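Beta-N-acetylglucosaminidase (Thermotoga maritima, PDB 3WO8) probably hydrolyses terminal non-reducing N-acetyl-D-hexosamine residues in N-acetyl-beta-D-hexosaminides, as a family 3 glycoside hydrolase built on a TIM barrel. Local coordinates at residues 43-48 / 54-59; 363-368 / 376-381; 165-170 / 321-326. One frame throughout, in Å; residues are numbered along the deposited sequence.

How the contacts relate
All three contacts are buried, but they lie at different depths. Contact 1, its centre about 5 Å from the centre of the chain, joins a barrel strand to a helix that comes soon after it in sequence. Contact 3, about 16 Å from the chain's centre, reaches the same eight-stranded sheet through a helix distant in sequence. Contact 2 belongs to the C-terminal domain, its centre about 28 Å from that of the chain, on a loop whose far end is exposed. Y54 CE2 lies 4.0 Å from Q380 NE2, so contacts 1 and 2 touch. Aliphatic side chains meet a phenylalanine ring obliquely in contact 1 and aromatic edges in contact 3, whereas contact 2 places a proline over a tyrosine face.

Contact 1 of 3, residues 43-48 / 54-59; sequences ILIYPG and YLLMDF
Within the TIM barrel, I43 and I45 of strand 42-45 pack against L56 and F59 of helix 53-66, the helix that leads on, after the short helix 47-50, toward strand 70-72. The short segments run nearly antiparallel, at 171°, with their axes 11.8 Å apart, and side chains from both meet between them. F59 points toward the strand from its CB, and CG anti to the backbone N (chi1 -160°) extends the ring in among the isoleucines, both of which meet it obliquely. CG2 of I43 approaches the far end of the ring, 3.8 Å from F59 CZ. Further along the strand, I45 CD1 touches the near flank at F59 CD2 (4.1 Å), the two side chains lying alongside one another and pointing opposite ways. The same methyl is 4.1 Å from L56 CD1, and here the side chains are roughly perpendicular.

Strand 70-72 lies parallel to strand 42-45 and bonds to the backbone of I43 and I45, which makes the helix part of a beta-alpha-beta crossover. L44, between the two isoleucines, directs its CB away from the helix. Beyond the strand, Y46 is the N-cap residue of helix 47-50, and G48 O of that helix lies 4.1 Å from L55 CD1. Helix 29-37 closes on F59 through V31 and I35, while Q370 of the second subunit packs on Y46 and P47.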
loop_
_atom_site.group_PDB
_atom_site.type_symbol
_atom_site.label_atom_id
_atom_site.label_comp_id
_atom_site.label_asym_id
_atom_site.label_seq_id
_atom_site.Cartn_x
_atom_site.Cartn_y
_atom_site.Cartn_z
ATOM N N ILE B 43 16.356 -13.682 0.930
ATOM C CA ILE B 43 15.110 -13.870 1.665
ATOM C C ILE B 43 14.059 -13.478 0.672
ATOM O O ILE B 43 13.986 -12.319 0.345
ATOM C CB ILE B 43 14.985 -12.910 2.880
ATOM C CG1 ILE B 43 16.136 -13.082 3.866
ATOM C CG2 ILE B 43 13.645 -13.097 3.592
ATOM C CD1 ILE B 43 16.225 -14.456 4.483
ATOM N N LEU B 44 13.289 -14.432 0.160
ATOM C CA LEU B 44 12.147 -14.130 -0.716
ATOM C C LEU B 44 10.868 -14.160 0.120
ATOM O O LEU B 44 10.576 -15.183 0.707
ATOM C CB LEU B 44 12.049 -15.155 -1.836
ATOM C CG LEU B 44 10.724 -15.213 -2.562
ATOM C CD1 LEU B 44 10.414 -13.841 -3.137
ATOM C CD2 LEU B 44 10.709 -16.239 -3.681
ATOM N N ILE B 45 10.114 -13.061 0.187
ATOM C CA ILE B 45 8.941 -12.991 1.092
ATOM C C ILE B 45 7.633 -13.139 0.354
ATOM O O ILE B 45 7.389 -12.433 -0.627
ATOM C CB ILE B 45 8.906 -11.654 1.794
ATOM C CG1 ILE B 45 10.307 -11.363 2.319
ATOM C CG2 ILE B 45 7.906 -11.677 2.908
ATOM C CD1 ILE B 45 10.364 -10.296 3.405
ATOM N N TYR B 46 6.789 -14.059 0.827
ATOM C CA TYR B 46 5.539 -14.362 0.167
ATOM C C TYR B 46 4.305 -13.785 0.875
ATOM O O TYR B 46 4.383 -13.323 2.057
ATOM C CB TYR B 46 5.360 -15.845 0.151
ATOM C CG TYR B 46 6.325 -16.693 -0.648
ATOM C CD1 TYR B 46 6.527 -16.487 -2.012
ATOM C CD2 TYR B 46 6.945 -17.767 -0.052
ATOM C CE1 TYR B 46 7.369 -17.302 -2.736
ATOM C CE2 TYR B 46 7.760 -18.592 -0.765
ATOM C CZ TYR B 46 7.972 -18.349 -2.104
ATOM O OH TYR B 46 8.811 -19.177 -2.780
ATOM N N PRO B 47 3.144 -13.804 0.169
ATOM C CA PRO B 47 1.925 -13.170 0.689
ATOM C C PRO B 47 1.566 -13.571 2.128
ATOM O O PRO B 47 0.917 -12.827 2.851
ATOM C CB PRO B 47 0.869 -13.591 -0.323
ATOM C CG PRO B 47 1.610 -13.614 -1.612
ATOM C CD PRO B 47 2.977 -14.148 -1.260
ATOM N N GLY B 48 2.022 -14.726 2.551
ATOM C CA GLY B 48 1.814 -15.181 3.925
ATOM C C GLY B 48 2.395 -14.211 4.914
ATOM O O GLY B 48 1.881 -14.080 5.972
ATOM N N TYR B 54 2.166 -6.524 10.325
ATOM C CA TYR B 54 2.965 -6.552 11.536
ATOM C C TYR B 54 4.005 -7.676 11.458
ATOM O O TYR B 54 5.108 -7.506 11.936
ATOM C CB TYR B 54 2.129 -6.673 12.809
ATOM C CG TYR B 54 1.446 -7.988 12.911
ATOM C CD1 TYR B 54 2.088 -9.085 13.477
ATOM C CD2 TYR B 54 0.168 -8.162 12.410
ATOM C CE1 TYR B 54 1.452 -10.303 13.556
ATOM C CE2 TYR B 54 -0.482 -9.367 12.476
ATOM C CZ TYR B 54 0.159 -10.436 13.039
ATOM O OH TYR B 54 -0.487 -11.632 13.099
ATOM N N LEU B 55 3.698 -8.802 10.833
ATOM C CA LEU B 55 4.758 -9.792 10.591
ATOM C C LEU B 55 5.841 -9.253 9.668
ATOM O O LEU B 55 7.007 -9.378 9.944
ATOM C CB LEU B 55 4.229 -11.052 9.914
ATOM C CG LEU B 55 3.690 -12.225 10.704
ATOM C CD1 LEU B 55 3.594 -13.346 9.679
ATOM C CD2 LEU B 55 4.582 -12.598 11.907
ATOM N N LEU B 56 5.435 -8.705 8.529
ATOM C CA LEU B 56 6.390 -8.108 7.625
ATOM C C LEU B 56 7.335 -7.201 8.379
ATOM O O LEU B 56 8.530 -7.227 8.158
ATOM C CB LEU B 56 5.702 -7.307 6.523
ATOM C CG LEU B 56 6.735 -6.671 5.607
ATOM C CD1 LEU B 56 7.651 -7.739 4.992
ATOM C CD2 LEU B 56 6.062 -5.851 4.556
ATOM N N MET B 57 6.791 -6.419 9.299
ATOM C CA MET B 57 7.625 -5.531 10.084
ATOM C C MET B 57 8.595 -6.265 10.998
ATOM O O MET B 57 9.771 -5.934 11.076
ATOM C CB MET B 57 6.764 -4.544 10.884
ATOM C CG MET B 57 6.056 -3.491 10.019
ATOM S SD MET B 57 4.737 -2.630 10.902
ATOM C CE MET B 57 4.268 -1.548 9.539
ATOM N N ASP B 58 8.131 -7.260 11.718
ATOM C CA ASP B 58 9.027 -7.931 12.656
ATOM C C ASP B 58 10.046 -8.720 11.894
ATOM O O ASP B 58 11.165 -8.838 12.331
ATOM C CB ASP B 58 8.268 -8.851 13.579
ATOM C CG ASP B 58 8.993 -9.083 14.877
ATOM O OD1 ASP B 58 9.520 -8.082 15.415
ATOM O OD2 ASP B 58 9.013 -10.245 15.361
ATOM N N PHE B 59 9.677 -9.217 10.723
ATOM C CA PHE B 59 10.619 -9.966 9.912
ATOM C C PHE B 59 11.733 -9.042 9.458
ATOM O O PHE B 59 12.869 -9.400 9.495
ATOM C CB PHE B 59 9.885 -10.640 8.731
ATOM C CG PHE B 59 10.623 -11.804 8.083
ATOM C CD1 PHE B 59 11.818 -12.299 8.583
ATOM C CD2 PHE B 59 10.092 -12.395 6.954
ATOM C CE1 PHE B 59 12.466 -13.333 7.953
ATOM C CE2 PHE B 59 10.710 -13.443 6.332
ATOM C CZ PHE B 59 11.904 -13.914 6.826
#

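Contact 2 of 3, residues 363-368 / 376-381; sequences PSSENL and GDYDQI
P363 of strand 357-363 sets its ring over one face of Y378. P363 CG stands 4.3 Å from the centroid of the Y378 ring and only 4° off the ring normal, a CH-pi contact centred on the aromatic face. The tyrosine has CG beside its backbone N and anti to the carbonyl carbon (chi1 -57°), which swings the ring across from helix 374-385 to the end of the strand. P363 O packs 3.6 Å from Y378 CB, a van der Waals contact, while accepting a hydrogen bond from R396 NH2. Outside the two segments, R396 also pairs with D379 of the helix in a salt bridge.

S364 turns its CB away from the helix and pairs through its backbone with Y397. Strand 391-397, to which R396 and Y397 belong, runs parallel beside 357-363, and helix 374-385 is thus the connection of a beta-alpha-beta crossover in the C-terminal domain. At S365 the chain again faces the helix: S365 CB lies near the plane of the Y378 ring, at its edge, 4.3 Å from Y378 CD2.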
loop_
_atom_site.group_PDB
_atom_site.type_symbol
_atom_site.label_atom_id
_atom_site.label_comp_id
_atom_site.label_asym_id
_atom_site.label_seq_id
_atom_site.Cartn_x
_atom_site.Cartn_y
_atom_site.Cartn_z
ATOM N N PRO B 363 -12.790 -6.199 23.028
ATOM C CA PRO B 363 -13.935 -5.318 22.825
ATOM C C PRO B 363 -14.531 -5.402 21.431
ATOM O O PRO B 363 -13.824 -5.606 20.460
ATOM C CB PRO B 363 -13.369 -3.918 23.055
ATOM C CG PRO B 363 -11.951 -4.080 23.445
ATOM C CD PRO B 363 -11.525 -5.470 23.114
ATOM N N SER B 364 -15.831 -5.242 21.346
ATOM C CA SER B 364 -16.504 -5.201 20.068
ATOM C C SER B 364 -16.628 -3.761 19.651
ATOM O O SER B 364 -16.611 -2.863 20.489
ATOM C CB SER B 364 -17.891 -5.782 20.185
ATOM O OG SER B 364 -18.622 -5.402 19.044
ATOM N N SER B 365 -16.780 -3.526 18.352
ATOM C CA SER B 365 -16.798 -2.145 17.860
ATOM C C SER B 365 -17.973 -1.754 16.955
ATOM O O SER B 365 -18.491 -2.557 16.150
ATOM C CB SER B 365 -15.480 -1.800 17.186
ATOM O OG SER B 365 -15.224 -0.440 17.406
ATOM N N GLU B 366 -18.339 -0.480 17.109
ATOM C CA GLU B 366 -19.579 0.102 16.590
ATOM C C GLU B 366 -19.437 0.671 15.193
ATOM O O GLU B 366 -18.521 0.336 14.450
ATOM C CB GLU B 366 -20.058 1.233 17.527
ATOM C CG GLU B 366 -20.674 0.755 18.833
ATOM C CD GLU B 366 -19.640 0.550 19.910
ATOM O OE1 GLU B 366 -18.719 1.397 20.014
ATOM O OE2 GLU B 366 -19.754 -0.453 20.646
ATOM N N ASN B 367 -20.403 1.502 14.825
ATOM C CA ASN B 367 -20.287 2.349 13.657
ATOM C C ASN B 367 -19.316 3.481 13.943
ATOM O O ASN B 367 -19.492 4.253 14.894
ATOM C CB ASN B 367 -21.658 2.910 13.254
ATOM C CG ASN B 367 -22.603 1.830 12.756
ATOM O OD1 ASN B 367 -22.492 0.665 13.132
ATOM N ND2 ASN B 367 -23.530 2.209 11.895
ATOM N N LEU B 368 -18.292 3.567 13.110
ATOM C CA LEU B 368 -17.318 4.633 13.232
ATOM C C LEU B 368 -16.885 5.039 11.838
ATOM O O LEU B 368 -17.288 4.393 10.858
ATOM C CB LEU B 368 -16.154 4.241 14.167
ATOM C CG LEU B 368 -15.310 2.958 14.116
ATOM C CD1 LEU B 368 -15.063 2.479 15.548
ATOM C CD2 LEU B 368 -15.905 1.861 13.239
ATOM N N GLY B 376 -11.277 -2.698 13.307
ATOM C CA GLY B 376 -10.678 -3.789 12.528
ATOM C C GLY B 376 -9.505 -4.400 13.296
ATOM O O GLY B 376 -9.168 -5.598 13.161
ATOM N N ASP B 377 -8.900 -3.537 14.112
ATOM C CA ASP B 377 -7.783 -3.877 14.950
ATOM C C ASP B 377 -8.178 -4.854 16.043
ATOM O O ASP B 377 -7.518 -5.860 16.287
ATOM C CB ASP B 377 -7.202 -2.594 15.557
ATOM C CG ASP B 377 -6.272 -1.804 14.593
ATOM O OD1 ASP B 377 -6.013 -2.213 13.422
ATOM O OD2 ASP B 377 -5.779 -0.741 15.066
ATOM N N TYR B 378 -9.282 -4.583 16.705
ATOM C CA TYR B 378 -9.726 -5.495 17.723
ATOM C C TYR B 378 -10.064 -6.833 17.111
ATOM O O TYR B 378 -9.676 -7.875 17.648
ATOM C CB TYR B 378 -10.933 -4.960 18.463
ATOM C CG TYR B 378 -10.757 -3.641 19.111
ATOM C CD1 TYR B 378 -9.551 -3.258 19.633
ATOM C CD2 TYR B 378 -11.832 -2.760 19.216
ATOM C CE1 TYR B 378 -9.390 -2.004 20.221
ATOM C CE2 TYR B 378 -11.711 -1.522 19.827
ATOM C CZ TYR B 378 -10.482 -1.145 20.328
ATOM O OH TYR B 378 -10.344 0.087 20.928
ATOM N N ASP B 379 -10.766 -6.828 15.983
ATOM C CA ASP B 379 -11.060 -8.089 15.270
ATOM C C ASP B 379 -9.821 -8.952 15.016
ATOM O O ASP B 379 -9.882 -10.187 14.961
ATOM C CB ASP B 379 -11.690 -7.813 13.920
ATOM C CG ASP B 379 -13.052 -7.229 14.017
ATOM O OD1 ASP B 379 -13.630 -7.189 15.118
ATOM O OD2 ASP B 379 -13.567 -6.799 12.957
ATOM N N GLN B 380 -8.699 -8.284 14.848
ATOM C CA GLN B 380 -7.455 -8.950 14.459
ATOM C C GLN B 380 -6.659 -9.600 15.622
ATOM O O GLN B 380 -5.730 -10.390 15.400
ATOM C CB GLN B 380 -6.597 -7.945 13.724
ATOM C CG GLN B 380 -6.047 -8.461 12.417
ATOM C CD GLN B 380 -5.276 -7.356 11.766
ATOM O OE1 GLN B 380 -5.828 -6.245 11.586
ATOM N NE2 GLN B 380 -3.980 -7.606 11.458
ATOM N N ILE B 381 -7.053 -9.286 16.851
ATOM C CA ILE B 381 -6.326 -9.723 18.025
ATOM C C ILE B 381 -6.272 -11.241 18.180
ATOM O O ILE B 381 -5.234 -11.777 18.568
ATOM C CB ILE B 381 -6.910 -9.058 19.269
ATOM C CG1 ILE B 381 -6.562 -7.575 19.224
ATOM C CG2 ILE B 381 -6.365 -9.702 20.535
ATOM C CD1 ILE B 381 -7.178 -6.747 20.319
#

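Contact 3 of 3, residues 165-170 / 321-326; sequences GVIPCI and EKYLAF
At the N-terminal ends of the TIM-barrel strands, I167 of strand 167-173 inserts its branched side chain against two aromatic residues, Y323 and F326, from helix 310-326. Both branches of the isoleucine are used. CG1 lies beside the backbone N and anti to the carbonyl carbon (chi1 -55°), and carries I167 CD1 to 3.7 Å from F326 CE1, at the edge of that ring and near its plane. CG1 of I167 itself follows at 4.1 Å from F326 CE1, the two side chains meeting at about a right angle. The other branch goes to the tyrosine: I167 CG2 is 4.3 Å from Y323 CD2, again at a ring edge. Neither aromatic face is therefore used by the isoleucine.

The two rings are also arranged against each other. F326 has CG between the backbone N and the carbonyl carbon (chi1 64°), which folds its ring back along the helix, so that F326 CZ lies 3.4 Å above the plane of the Y323 ring, displaced toward its rim. No hydrogen bond crosses between the segments; the side chains meet through apolar atoms, and the Y323 hydroxyl is bound beyond them, hydrogen-bonded to V215 O.

Ahead of I167, G165 is the C-prime residue of a Schellman motif ending helix 147-164, with V166 N directed to Y161 O. Strand 167-173 then runs between the parallel strands 121-122 and 216-219, while Y323 also touches T216 and K214 makes a cation-pi contact with F326, placing this part of helix 310-326 beside strand 216-219 as well.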
loop_
_atom_site.group_PDB
_atom_site.type_symbol
_atom_site.label_atom_id
_atom_site.label_comp_id
_atom_site.label_asym_id
_atom_site.label_seq_id
_atom_site.Cartn_x
_atom_site.Cartn_y
_atom_site.Cartn_z
ATOM N N GLY B 165 15.958 1.992 -6.229
ATOM C CA GLY B 165 16.644 1.417 -5.079
ATOM C C GLY B 165 16.651 -0.084 -5.014
ATOM O O GLY B 165 17.134 -0.637 -4.030
ATOM N N VAL B 166 16.151 -0.762 -6.038
ATOM C CA VAL B 166 16.193 -2.214 -6.017
ATOM C C VAL B 166 16.889 -2.805 -7.233
ATOM O O VAL B 166 16.755 -2.321 -8.358
ATOM C CB VAL B 166 14.782 -2.850 -5.853
ATOM C CG1 VAL B 166 14.095 -2.265 -4.632
ATOM C CG2 VAL B 166 13.928 -2.640 -7.103
ATOM N N ILE B 167 17.579 -3.911 -6.967
ATOM C CA ILE B 167 18.235 -4.673 -8.001
ATOM C C ILE B 167 17.192 -5.570 -8.609
ATOM O O ILE B 167 16.521 -6.332 -7.883
ATOM C CB ILE B 167 19.322 -5.573 -7.436
ATOM C CG1 ILE B 167 20.324 -4.747 -6.628
ATOM C CG2 ILE B 167 20.052 -6.292 -8.561
ATOM C CD1 ILE B 167 21.092 -5.581 -5.635
ATOM N N PRO B 168 17.041 -5.499 -9.938
ATOM C CA PRO B 168 16.063 -6.338 -10.575
ATOM C C PRO B 168 16.649 -7.646 -10.933
ATOM O O PRO B 168 17.858 -7.845 -10.881
ATOM C CB PRO B 168 15.720 -5.586 -11.850
ATOM C CG PRO B 168 17.014 -4.905 -12.199
ATOM C CD PRO B 168 17.695 -4.592 -10.874
ATOM N N CYS B 169 15.757 -8.527 -11.341
ATOM C CA CYS B 169 16.100 -9.840 -11.799
ATOM C C CYS B 169 15.366 -10.183 -13.105
ATOM O O CYS B 169 14.183 -10.455 -13.099
ATOM C CB CYS B 169 15.725 -10.830 -10.726
ATOM S SG CYS B 169 16.321 -12.458 -11.175
ATOM N N ILE B 170 16.060 -10.145 -14.229
ATOM C CA ILE B 170 15.419 -10.517 -15.496
ATOM C C ILE B 170 15.191 -12.019 -15.531
ATOM O O ILE B 170 15.974 -12.795 -14.970
ATOM C CB ILE B 170 16.217 -10.064 -16.732
ATOM C CG1 ILE B 170 17.651 -10.591 -16.696
ATOM C CG2 ILE B 170 16.223 -8.552 -16.780
ATOM C CD1 ILE B 170 18.441 -10.192 -17.924
ATOM N N GLU B 321 28.630 -11.329 -2.764
ATOM C CA GLU B 321 29.047 -10.259 -1.847
ATOM C C GLU B 321 29.203 -8.892 -2.524
ATOM O O GLU B 321 29.051 -7.850 -1.878
ATOM C CB GLU B 321 30.317 -10.648 -1.129
ATOM C CG GLU B 321 30.078 -11.775 -0.135
ATOM C CD GLU B 321 31.363 -12.318 0.448
ATOM O OE1 GLU B 321 32.373 -12.288 -0.279
ATOM O OE2 GLU B 321 31.355 -12.759 1.621
ATOM N N LYS B 322 29.489 -8.935 -3.818
ATOM C CA LYS B 322 29.582 -7.770 -4.650
ATOM C C LYS B 322 28.214 -7.097 -4.724
ATOM O O LYS B 322 28.070 -5.892 -4.554
ATOM C CB LYS B 322 30.042 -8.179 -6.067
ATOM C CG LYS B 322 30.456 -7.000 -6.946
ATOM C CD LYS B 322 31.167 -7.447 -8.228
ATOM C CE LYS B 322 30.267 -7.463 -9.471
ATOM N NZ LYS B 322 30.623 -6.415 -10.468
ATOM N N TYR B 323 27.201 -7.904 -5.005
ATOM C CA TYR B 323 25.859 -7.397 -5.172
ATOM C C TYR B 323 25.346 -6.859 -3.847
ATOM O O TYR B 323 24.815 -5.762 -3.761
ATOM C CB TYR B 323 24.987 -8.500 -5.690
ATOM C CG TYR B 323 25.000 -8.543 -7.175
ATOM C CD1 TYR B 323 26.094 -8.974 -7.877
ATOM C CD2 TYR B 323 23.897 -8.145 -7.890
ATOM C CE1 TYR B 323 26.084 -9.025 -9.265
ATOM C CE2 TYR B 323 23.880 -8.184 -9.268
ATOM C CZ TYR B 323 24.983 -8.617 -9.950
ATOM O OH TYR B 323 24.906 -8.624 -11.319
ATOM N N LEU B 324 25.564 -7.652 -2.820
ATOM C CA LEU B 324 25.255 -7.287 -1.487
ATOM C C LEU B 324 25.900 -5.958 -1.124
ATOM O O LEU B 324 25.257 -5.091 -0.508
ATOM C CB LEU B 324 25.750 -8.383 -0.556
ATOM C CG LEU B 324 24.855 -8.732 0.616
ATOM C CD1 LEU B 324 23.413 -8.928 0.210
ATOM C CD2 LEU B 324 25.388 -9.989 1.286
ATOM N N ALA B 325 27.163 -5.786 -1.506
ATOM C CA ALA B 325 27.889 -4.555 -1.181
ATOM C C ALA B 325 27.360 -3.312 -1.890
ATOM O O ALA B 325 27.588 -2.224 -1.407
ATOM C CB ALA B 325 29.367 -4.706 -1.455
ATOM N N PHE B 326 26.663 -3.445 -3.015
ATOM C CA PHE B 326 25.975 -2.279 -3.583
ATOM C C PHE B 326 24.451 -2.242 -3.394
ATOM O O PHE B 326 23.807 -1.315 -3.825
ATOM C CB PHE B 326 26.368 -2.019 -5.057
ATOM C CG PHE B 326 25.992 -3.104 -6.025
ATOM C CD1 PHE B 326 24.682 -3.513 -6.190
ATOM C CD2 PHE B 326 26.965 -3.670 -6.832
ATOM C CE1 PHE B 326 24.364 -4.503 -7.112
ATOM C CE2 PHE B 326 26.654 -4.658 -7.751
ATOM C CZ PHE B 326 25.346 -5.076 -7.897
#